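Intimin (PDB 6TPL) is a bacterial adhesin whose extracellular passenger contains Ig-like domains, two of which probably act here as an extended spacer for adhesion. Local coordinates at residues A104-I109 with Y126-M131; S138-T143 with A180-V185; P173-V178 with A191-F196. All blocks are in the same frame, centred on the assembly; numbering follows the deposited sequence.

Interaction 1. Residues A104-I109 with Y126-M131; sequences ASITEI and YTVKVM
Ile106 meets Val128 at the apolar centre of this strand pair. Its CG2 lies 3.6 Å from Val128 CG1, and the two side chains cross at about a right angle. Val128 uses both its branches. Its CG1 stands anti to the backbone N (chi1 163°) and takes Ile106, while CG2 turns to Ile109 and packs against CG1 and CD1 of that residue. Val130 CG2 touches Ile106 CG1 more loosely. With an alanine in place of Ile106, Val128 CG1 would probably lose this partner, and a gap is likely to open between it and Val130 CG2. The backbones run antiparallel. Ser105 and Met131 form a hydrogen-bonded pair, with Ser105 N to Met131 O at 3.0 Å and Met131 N to Ser105 O at 2.9 Å. Beyond Ile106 the register slips by one residue, a beta bulge at Thr107. Thr107 N still bonds Lys129 O at 2.8 Å, and Lys129 N bonds Glu108 O at 3.1 Å. On the polar edge, Thr107 sets OG1 and CG2 against the Met131 chain, with OG1 3.5 Å from Met131 CG. Glu108 CG packs on Lys129 CB at 3.4 Å. Their charged ends do not touch, but one water joins Glu108 OE2 to Lys129 NZ. A second water links Glu108 OE1 to Thr127 O. Glu108 OE2 also bonds Thr14 OG1, and a magnesium ion lies about 4 Å from this side chain. Strands 105-111 and 124-132 belong to one sheet of the Ig-like sandwich. Their apolar face packs on strands 141-146 and 174-181 of the other sheet, through Val142, Phe144, Val178 and Ala180. Strand 163-169 continues the sheet beyond strand 124-132.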
loop_
_atom_site.group_PDB
_atom_site.type_symbol
_atom_site.label_atom_id
_atom_site.label_comp_id
_atom_site.label_asym_id
_atom_site.label_seq_id
_atom_site.Cartn_x
_atom_site.Cartn_y
_atom_site.Cartn_z
ATOM N N ALA A 104 -19.431 2.146 -3.053
ATOM C CA ALA A 104 -18.749 1.905 -1.785
ATOM C C ALA A 104 -17.580 0.951 -2.005
ATOM O O ALA A 104 -17.781 -0.233 -2.292
ATOM C CB ALA A 104 -19.721 1.347 -0.738
ATOM N N SER A 105 -16.352 1.462 -1.892
ATOM C CA SER A 105 -15.156 0.693 -2.204
ATOM C C SER A 105 -14.121 0.862 -1.101
ATOM O O SER A 105 -14.013 1.927 -0.489
ATOM C CB SER A 105 -14.529 1.134 -3.545
ATOM O OG SER A 105 -15.502 1.296 -4.561
ATOM N N ILE A 106 -13.347 -0.195 -0.865
ATOM C CA ILE A 106 -12.175 -0.072 -0.010
ATOM C C ILE A 106 -11.189 0.894 -0.656
ATOM O O ILE A 106 -10.845 0.760 -1.836
ATOM C CB ILE A 106 -11.515 -1.437 0.221
ATOM C CG1 ILE A 106 -12.434 -2.344 1.028
ATOM C CG2 ILE A 106 -10.198 -1.255 0.954
ATOM C CD1 ILE A 106 -11.969 -3.785 1.119
ATOM N N THR A 107 -10.733 1.877 0.117
ATOM C CA THR A 107 -9.747 2.836 -0.360
ATOM C C THR A 107 -8.377 2.646 0.264
ATOM O O THR A 107 -7.392 3.149 -0.287
ATOM C CB THR A 107 -10.215 4.275 -0.091
ATOM O OG1 THR A 107 -10.438 4.453 1.310
ATOM C CG2 THR A 107 -11.489 4.573 -0.868
ATOM N N GLU A 108 -8.284 1.936 1.385
ATOM C CA GLU A 108 -6.985 1.682 1.983
ATOM C C GLU A 108 -7.054 0.475 2.908
ATOM O O GLU A 108 -8.119 0.100 3.407
ATOM C CB GLU A 108 -6.481 2.914 2.743
ATOM C CG GLU A 108 -7.536 3.636 3.585
ATOM C CD GLU A 108 -6.938 4.749 4.441
ATOM O OE1 GLU A 108 -6.722 4.510 5.645
ATOM O OE2 GLU A 108 -6.672 5.832 3.889
ATOM N N ILE A 109 -5.886 -0.124 3.121
ATOM C CA ILE A 109 -5.697 -1.229 4.052
ATOM C C ILE A 109 -4.295 -1.045 4.623
ATOM O O ILE A 109 -3.319 -0.939 3.870
ATOM C CB ILE A 109 -5.889 -2.594 3.363
ATOM C CG1 ILE A 109 -5.658 -3.716 4.365
ATOM C CG2 ILE A 109 -4.970 -2.717 2.176
ATOM C CD1 ILE A 109 -6.273 -5.033 3.964
ATOM N N TYR A 126 -5.046 -4.666 11.419
ATOM C CA TYR A 126 -5.325 -4.225 10.060
ATOM C C TYR A 126 -6.525 -3.295 10.085
ATOM O O TYR A 126 -7.540 -3.615 10.710
ATOM C CB TYR A 126 -5.621 -5.405 9.135
ATOM C CG TYR A 126 -4.458 -6.333 8.919
ATOM C CD1 TYR A 126 -4.144 -7.312 9.849
ATOM C CD2 TYR A 126 -3.680 -6.235 7.780
ATOM C CE1 TYR A 126 -3.082 -8.164 9.657
ATOM C CE2 TYR A 126 -2.613 -7.079 7.573
ATOM C CZ TYR A 126 -2.317 -8.046 8.517
ATOM O OH TYR A 126 -1.258 -8.895 8.325
ATOM N N THR A 127 -6.420 -2.169 9.385
ATOM C CA THR A 127 -7.480 -1.171 9.338
ATOM C C THR A 127 -7.803 -0.871 7.881
ATOM O O THR A 127 -6.928 -0.447 7.120
ATOM C CB THR A 127 -7.068 0.102 10.080
ATOM O OG1 THR A 127 -6.745 -0.215 11.445
ATOM C CG2 THR A 127 -8.189 1.132 10.057
ATOM N N VAL A 128 -9.055 -1.105 7.501
ATOM C CA VAL A 128 -9.553 -0.837 6.158
ATOM C C VAL A 128 -10.489 0.360 6.230
ATOM O O VAL A 128 -11.197 0.556 7.224
ATOM C CB VAL A 128 -10.282 -2.064 5.574
ATOM C CG1 VAL A 128 -11.140 -1.653 4.396
ATOM C CG2 VAL A 128 -9.280 -3.132 5.181
ATOM N N LYS A 129 -10.483 1.166 5.173
ATOM C CA LYS A 129 -11.414 2.276 5.029
ATOM C C LYS A 129 -12.249 2.065 3.774
ATOM O O LYS A 129 -11.738 1.608 2.747
ATOM C CB LYS A 129 -10.686 3.618 4.951
ATOM C CG LYS A 129 -11.577 4.812 5.251
ATOM C CD LYS A 129 -10.828 6.119 5.064
ATOM C CE LYS A 129 -11.634 7.307 5.562
ATOM N NZ LYS A 129 -10.859 8.576 5.432
ATOM N N VAL A 130 -13.533 2.396 3.866
ATOM C CA VAL A 130 -14.470 2.285 2.756
ATOM C C VAL A 130 -15.047 3.665 2.486
ATOM O O VAL A 130 -15.473 4.354 3.419
ATOM C CB VAL A 130 -15.595 1.281 3.065
ATOM C CG1 VAL A 130 -16.562 1.216 1.902
ATOM C CG2 VAL A 130 -15.014 -0.083 3.368
ATOM N N MET A 131 -15.090 4.054 1.213
ATOM C CA MET A 131 -15.589 5.369 0.845
ATOM C C MET A 131 -16.461 5.282 -0.401
ATOM O O MET A 131 -16.378 4.339 -1.190
ATOM C CB MET A 131 -14.437 6.357 0.608
ATOM C CG MET A 131 -13.403 6.360 1.715
ATOM S SD MET A 131 -12.178 7.680 1.526
ATOM C CE MET A 131 -13.137 9.126 1.968
HETATM O O HOH W 1 -6.851 2.457 7.290
HETATM O O HOH W 2 -7.884 7.701 6.221
#

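Interaction 2. Residues S138-T143 with A180-V185; sequences SNQEVT and ARVSDV
An antiparallel strand pair of the Ig-like sandwich comes apart here, where strand 141-146 starts and strand 174-181 runs into a type II beta turn from Val182 to Val185. Thr143 and Arg181 are the hydrogen-bonded pair. Thr143 N gives a nearly straight bond to Arg181 O at 3.0 Å, with an N-H...O angle of 168°. The return bond, Arg181 N to Thr143 O, is also 3.0 Å but more bent, at 137°. The two side chains lie side by side and point the same way. Arg181 CG sits between its backbone N and carbonyl carbon (chi1 66°), which brings the chain alongside Thr143. Thr143 CG2 then lies over one face of the guanidinium, toward its rim, 3.4 Å from Arg181 NH2. Thr143 OG1 bonds Thr155 OG1. On the buried side Val142 CG2 packs on Val182 CG1 at 3.9 Å, and Val142 CG1 meets Ala180 CB at 4.1 Å. Where the backbones part, a water bridges them. It donates to Glu141 O at 2.7 Å and accepts from Ser183 N at 3.0 Å. Gln140 NE2 reaches the same water by a weak bond. The Gln140 chain bends at CG and crosses Val182 at about a right angle. Strand 155-157 pairs with strand 141-146, while Val128, Val130 and Ile106 of the facing sheet cover Val142, Ala180 and Val182.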
loop_
_atom_site.group_PDB
_atom_site.type_symbol
_atom_site.label_atom_id
_atom_site.label_comp_id
_atom_site.label_asym_id
_atom_site.label_seq_id
_atom_site.Cartn_x
_atom_site.Cartn_y
_atom_site.Cartn_z
ATOM N N SER A 138 -20.399 4.202 6.401
ATOM C CA SER A 138 -20.626 3.468 7.634
ATOM C C SER A 138 -21.445 2.209 7.373
ATOM O O SER A 138 -22.192 2.112 6.397
ATOM C CB SER A 138 -21.344 4.352 8.657
ATOM O OG SER A 138 -22.621 4.736 8.188
ATOM N N ASN A 139 -21.286 1.235 8.269
ATOM C CA ASN A 139 -22.114 0.029 8.299
ATOM C C ASN A 139 -21.972 -0.816 7.034
ATOM O O ASN A 139 -22.881 -1.567 6.669
ATOM C CB ASN A 139 -23.584 0.378 8.548
ATOM C CG ASN A 139 -23.842 0.807 9.979
ATOM O OD1 ASN A 139 -23.716 0.008 10.908
ATOM N ND2 ASN A 139 -24.213 2.066 10.163
ATOM N N GLN A 140 -20.820 -0.719 6.380
ATOM C CA GLN A 140 -20.477 -1.569 5.246
ATOM C C GLN A 140 -19.703 -2.780 5.751
ATOM O O GLN A 140 -18.756 -2.638 6.533
ATOM C CB GLN A 140 -19.640 -0.789 4.230
ATOM C CG GLN A 140 -19.324 -1.553 2.962
ATOM C CD GLN A 140 -20.453 -1.495 1.954
ATOM O OE1 GLN A 140 -21.337 -0.640 2.046
ATOM N NE2 GLN A 140 -20.427 -2.398 0.983
ATOM N N GLU A 141 -20.106 -3.968 5.312
ATOM C CA GLU A 141 -19.457 -5.196 5.755
ATOM C C GLU A 141 -18.162 -5.405 4.980
ATOM O O GLU A 141 -18.189 -5.592 3.758
ATOM C CB GLU A 141 -20.387 -6.397 5.574
ATOM C CG GLU A 141 -21.462 -6.519 6.645
ATOM C CD GLU A 141 -22.120 -7.890 6.668
ATOM O OE1 GLU A 141 -22.952 -8.125 7.569
ATOM O OE2 GLU A 141 -21.807 -8.728 5.797
ATOM N N VAL A 142 -17.035 -5.360 5.685
ATOM C CA VAL A 142 -15.736 -5.713 5.128
ATOM C C VAL A 142 -15.399 -7.123 5.580
ATOM O O VAL A 142 -15.410 -7.414 6.782
ATOM C CB VAL A 142 -14.648 -4.722 5.575
ATOM C CG1 VAL A 142 -13.305 -5.121 4.982
ATOM C CG2 VAL A 142 -15.021 -3.302 5.183
ATOM N N THR A 143 -15.103 -8.002 4.628
ATOM C CA THR A 143 -14.730 -9.378 4.926
ATOM C C THR A 143 -13.227 -9.545 4.739
ATOM O O THR A 143 -12.669 -9.122 3.717
ATOM C CB THR A 143 -15.499 -10.369 4.046
ATOM O OG1 THR A 143 -16.903 -10.258 4.315
ATOM C CG2 THR A 143 -15.044 -11.799 4.335
ATOM N N ALA A 180 -8.887 -8.302 1.852
ATOM C CA ALA A 180 -10.151 -7.704 2.251
ATOM C C ALA A 180 -11.005 -7.438 1.023
ATOM O O ALA A 180 -10.492 -7.272 -0.089
ATOM C CB ALA A 180 -9.937 -6.398 3.026
ATOM N N ARG A 181 -12.320 -7.389 1.237
ATOM C CA ARG A 181 -13.247 -7.160 0.142
ATOM C C ARG A 181 -14.551 -6.607 0.691
ATOM O O ARG A 181 -14.904 -6.826 1.853
ATOM C CB ARG A 181 -13.530 -8.448 -0.637
ATOM C CG ARG A 181 -14.271 -9.485 0.196
ATOM C CD ARG A 181 -14.474 -10.788 -0.572
ATOM N NE ARG A 181 -15.342 -11.723 0.141
ATOM C CZ ARG A 181 -14.903 -12.743 0.875
ATOM N NH1 ARG A 181 -13.602 -12.961 0.994
ATOM N NH2 ARG A 181 -15.765 -13.544 1.492
ATOM N N VAL A 182 -15.268 -5.895 -0.173
ATOM C CA VAL A 182 -16.653 -5.519 0.066
ATOM C C VAL A 182 -17.481 -6.063 -1.089
ATOM O O VAL A 182 -16.959 -6.416 -2.149
ATOM C CB VAL A 182 -16.840 -3.993 0.205
ATOM C CG1 VAL A 182 -16.133 -3.478 1.458
ATOM C CG2 VAL A 182 -16.347 -3.286 -1.045
ATOM N N SER A 183 -18.791 -6.124 -0.872
ATOM C CA SER A 183 -19.677 -6.639 -1.902
ATOM C C SER A 183 -19.694 -5.707 -3.108
ATOM O O SER A 183 -19.559 -4.487 -2.985
ATOM C CB SER A 183 -21.097 -6.805 -1.355
ATOM O OG SER A 183 -21.112 -7.660 -0.223
ATOM N N ASP A 184 -19.843 -6.307 -4.287
ATOM C CA ASP A 184 -20.087 -5.651 -5.568
ATOM C C ASP A 184 -18.891 -4.874 -6.112
ATOM O O ASP A 184 -19.038 -4.193 -7.136
ATOM C CB ASP A 184 -21.289 -4.689 -5.524
ATOM C CG ASP A 184 -22.596 -5.391 -5.174
ATOM O OD1 ASP A 184 -23.503 -4.731 -4.616
ATOM O OD2 ASP A 184 -22.713 -6.602 -5.449
ATOM N N VAL A 185 -17.719 -4.946 -5.486
ATOM C CA VAL A 185 -16.504 -4.336 -6.023
ATOM C C VAL A 185 -15.524 -5.453 -6.357
ATOM O O VAL A 185 -15.114 -6.213 -5.473
ATOM C CB VAL A 185 -15.881 -3.334 -5.040
ATOM C CG1 VAL A 185 -14.564 -2.801 -5.596
ATOM C CG2 VAL A 185 -16.849 -2.191 -4.750
HETATM O O HOH W 3 -19.949 -5.185 1.704
#

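Interaction 3. Residues P173-V178 with A191-F196; sequences PGKSLV and APEVEF
Ala191 meets Val178 at the start of segment 191-196. Ala191 N bonds Val178 O at 2.9 Å, and its CB packs against Val178 CB. Leu177 CD1 lies 3.3 Å from Ala191 O. At Pro192 a water enters the pairing. It donates to Pro192 O and to Ser176 O and accepts from Val178 N, so it bridges Val178 N to Pro192 O and adds a second bond to Ser176 O. The extended Glu193 chain crosses that of Lys175 at a slant, with Glu193 OE1 3.5 Å from Lys175 CD. The Glu193 carboxylate stays beyond salt-bridge distance of the Lys175 amine. Val194 and Ser176 form an antiparallel hydrogen-bonded pair. Val194 N bonds Ser176 O almost straight, at 176°, and Ser176 N bonds Val194 O at 2.8 Å from above the carbonyl plane. This ladder joins strand 194-197 to strand 174-181 in one sheet of the Ig-like sandwich, and strand 115-117 runs parallel to strand 194-197. Val194 CG2 touches Ser176 CB, while Ser176 OG bonds Leu148 O. Glu195 faces Lys175 in a non-hydrogen-bonded pair. The Lys175 chain bends only at its end (chi4 -64°), and NZ forms a salt bridge with Glu195 OE2 at 3.0 Å, approaching it from above the carboxylate plane. Phe196 closes the pairing with Gly174. Phe196 N bonds Gly174 O at 2.8 Å, and Gly174 N bonds Phe196 O at 2.9 Å. At the backbone angles of Gly174 a side chain would collide with the carbonyl O of Pro173. The ring of Phe196 turns an edge to Ser176 CB, with CE1 4.1 Å away, and packs on Leu168.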
loop_
_atom_site.group_PDB
_atom_site.type_symbol
_atom_site.label_atom_id
_atom_site.label_comp_id
_atom_site.label_asym_id
_atom_site.label_seq_id
_atom_site.Cartn_x
_atom_site.Cartn_y
_atom_site.Cartn_z
ATOM N N PRO A 173 5.275 -19.710 12.852
ATOM C CA PRO A 173 5.965 -18.658 12.103
ATOM C C PRO A 173 5.684 -18.735 10.610
ATOM O O PRO A 173 5.313 -19.777 10.068
ATOM C CB PRO A 173 7.446 -18.938 12.386
ATOM C CG PRO A 173 7.495 -20.443 12.551
ATOM C CD PRO A 173 6.176 -20.824 13.205
ATOM N N GLY A 174 5.883 -17.607 9.950
ATOM C CA GLY A 174 5.777 -17.554 8.504
ATOM C C GLY A 174 5.211 -16.234 8.037
ATOM O O GLY A 174 4.776 -15.395 8.824
ATOM N N LYS A 175 5.238 -16.059 6.713
ATOM C CA LYS A 175 4.657 -14.884 6.088
ATOM C C LYS A 175 3.147 -15.037 6.012
ATOM O O LYS A 175 2.631 -16.132 5.777
ATOM C CB LYS A 175 5.228 -14.672 4.689
ATOM C CG LYS A 175 6.726 -14.398 4.682
ATOM C CD LYS A 175 7.216 -13.958 3.312
ATOM C CE LYS A 175 8.709 -13.649 3.327
ATOM N NZ LYS A 175 9.044 -12.490 4.202
ATOM N N SER A 176 2.434 -13.937 6.245
ATOM C CA SER A 176 0.979 -13.940 6.196
ATOM C C SER A 176 0.488 -12.807 5.309
ATOM O O SER A 176 0.958 -11.667 5.412
ATOM C CB SER A 176 0.350 -13.806 7.595
ATOM O OG SER A 176 -1.063 -13.779 7.506
ATOM N N LEU A 177 -0.467 -13.132 4.441
ATOM C CA LEU A 177 -1.096 -12.158 3.557
ATOM C C LEU A 177 -2.571 -12.066 3.916
ATOM O O LEU A 177 -3.318 -13.035 3.746
ATOM C CB LEU A 177 -0.914 -12.546 2.092
ATOM C CG LEU A 177 -1.576 -11.607 1.077
ATOM C CD1 LEU A 177 -1.124 -10.172 1.300
ATOM C CD2 LEU A 177 -1.264 -12.064 -0.340
ATOM N N VAL A 178 -2.982 -10.905 4.410
ATOM C CA VAL A 178 -4.382 -10.624 4.691
ATOM C C VAL A 178 -4.995 -9.947 3.474
ATOM O O VAL A 178 -4.377 -9.085 2.846
ATOM C CB VAL A 178 -4.523 -9.747 5.949
ATOM C CG1 VAL A 178 -5.924 -9.170 6.039
ATOM C CG2 VAL A 178 -4.211 -10.554 7.205
ATOM N N ALA A 191 -3.437 -6.622 1.759
ATOM C CA ALA A 191 -2.680 -5.865 2.741
ATOM C C ALA A 191 -1.186 -6.061 2.506
ATOM O O ALA A 191 -0.777 -6.974 1.781
ATOM C CB ALA A 191 -3.051 -6.319 4.150
ATOM N N PRO A 192 -0.343 -5.217 3.103
ATOM C CA PRO A 192 1.092 -5.523 3.120
ATOM C C PRO A 192 1.325 -6.910 3.705
ATOM O O PRO A 192 0.661 -7.316 4.661
ATOM C CB PRO A 192 1.687 -4.429 4.014
ATOM C CG PRO A 192 0.671 -3.315 4.015
ATOM C CD PRO A 192 -0.671 -3.981 3.844
ATOM N N GLU A 193 2.254 -7.647 3.109
ATOM C CA GLU A 193 2.671 -8.915 3.692
ATOM C C GLU A 193 3.338 -8.662 5.040
ATOM O O GLU A 193 4.046 -7.669 5.224
ATOM C CB GLU A 193 3.627 -9.641 2.745
ATOM C CG GLU A 193 3.875 -11.088 3.103
ATOM C CD GLU A 193 4.616 -11.829 2.009
ATOM O OE1 GLU A 193 5.673 -11.333 1.570
ATOM O OE2 GLU A 193 4.132 -12.897 1.584
ATOM N N VAL A 194 3.074 -9.545 6.001
ATOM C CA VAL A 194 3.707 -9.497 7.313
ATOM C C VAL A 194 4.353 -10.849 7.575
ATOM O O VAL A 194 4.171 -11.805 6.820
ATOM C CB VAL A 194 2.708 -9.143 8.433
ATOM C CG1 VAL A 194 2.029 -7.809 8.133
ATOM C CG2 VAL A 194 1.680 -10.259 8.605
ATOM N N GLU A 195 5.116 -10.927 8.669
ATOM C CA GLU A 195 5.787 -12.174 9.015
ATOM C C GLU A 195 5.801 -12.395 10.521
ATOM O O GLU A 195 6.120 -11.485 11.294
ATOM C CB GLU A 195 7.218 -12.199 8.461
ATOM C CG GLU A 195 7.923 -13.534 8.678
ATOM C CD GLU A 195 9.122 -13.745 7.769
ATOM O OE1 GLU A 195 9.635 -14.883 7.726
ATOM O OE2 GLU A 195 9.552 -12.784 7.102
ATOM N N PHE A 196 5.456 -13.617 10.924
ATOM C CA PHE A 196 5.517 -14.044 12.315
ATOM C C PHE A 196 6.781 -14.862 12.543
ATOM O O PHE A 196 7.171 -15.668 11.692
ATOM C CB PHE A 196 4.281 -14.865 12.682
ATOM C CG PHE A 196 3.012 -14.065 12.714
ATOM C CD1 PHE A 196 2.318 -13.789 11.547
ATOM C CD2 PHE A 196 2.512 -13.598 13.913
ATOM C CE1 PHE A 196 1.153 -13.055 11.584
ATOM C CE2 PHE A 196 1.352 -12.867 13.958
ATOM C CZ PHE A 196 0.668 -12.593 12.795
HETATM O O HOH W 4 -0.697 -9.365 5.681
#

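All three contacts lie in the second Ig-like domain. Along the chain, interaction 1 closes before the others open, and the segments of interactions 2 and 3 alternate. Interactions 2 and 3 share strand 174-181 and one sheet, yet their centres are about 22 Å apart, toward opposite ends of that strand. Interaction 1 belongs to the facing sheet. Its centre is about 8 Å from that of interaction 2, and Val130 CG2 packs on Val142 CG2 between them. Its centre is about 19 Å from that of interaction 3, which it reaches through Tyr126 and Ile109, both touching Ala191. Interaction 1 thus touches both other contacts and joins the two layers of the sandwich.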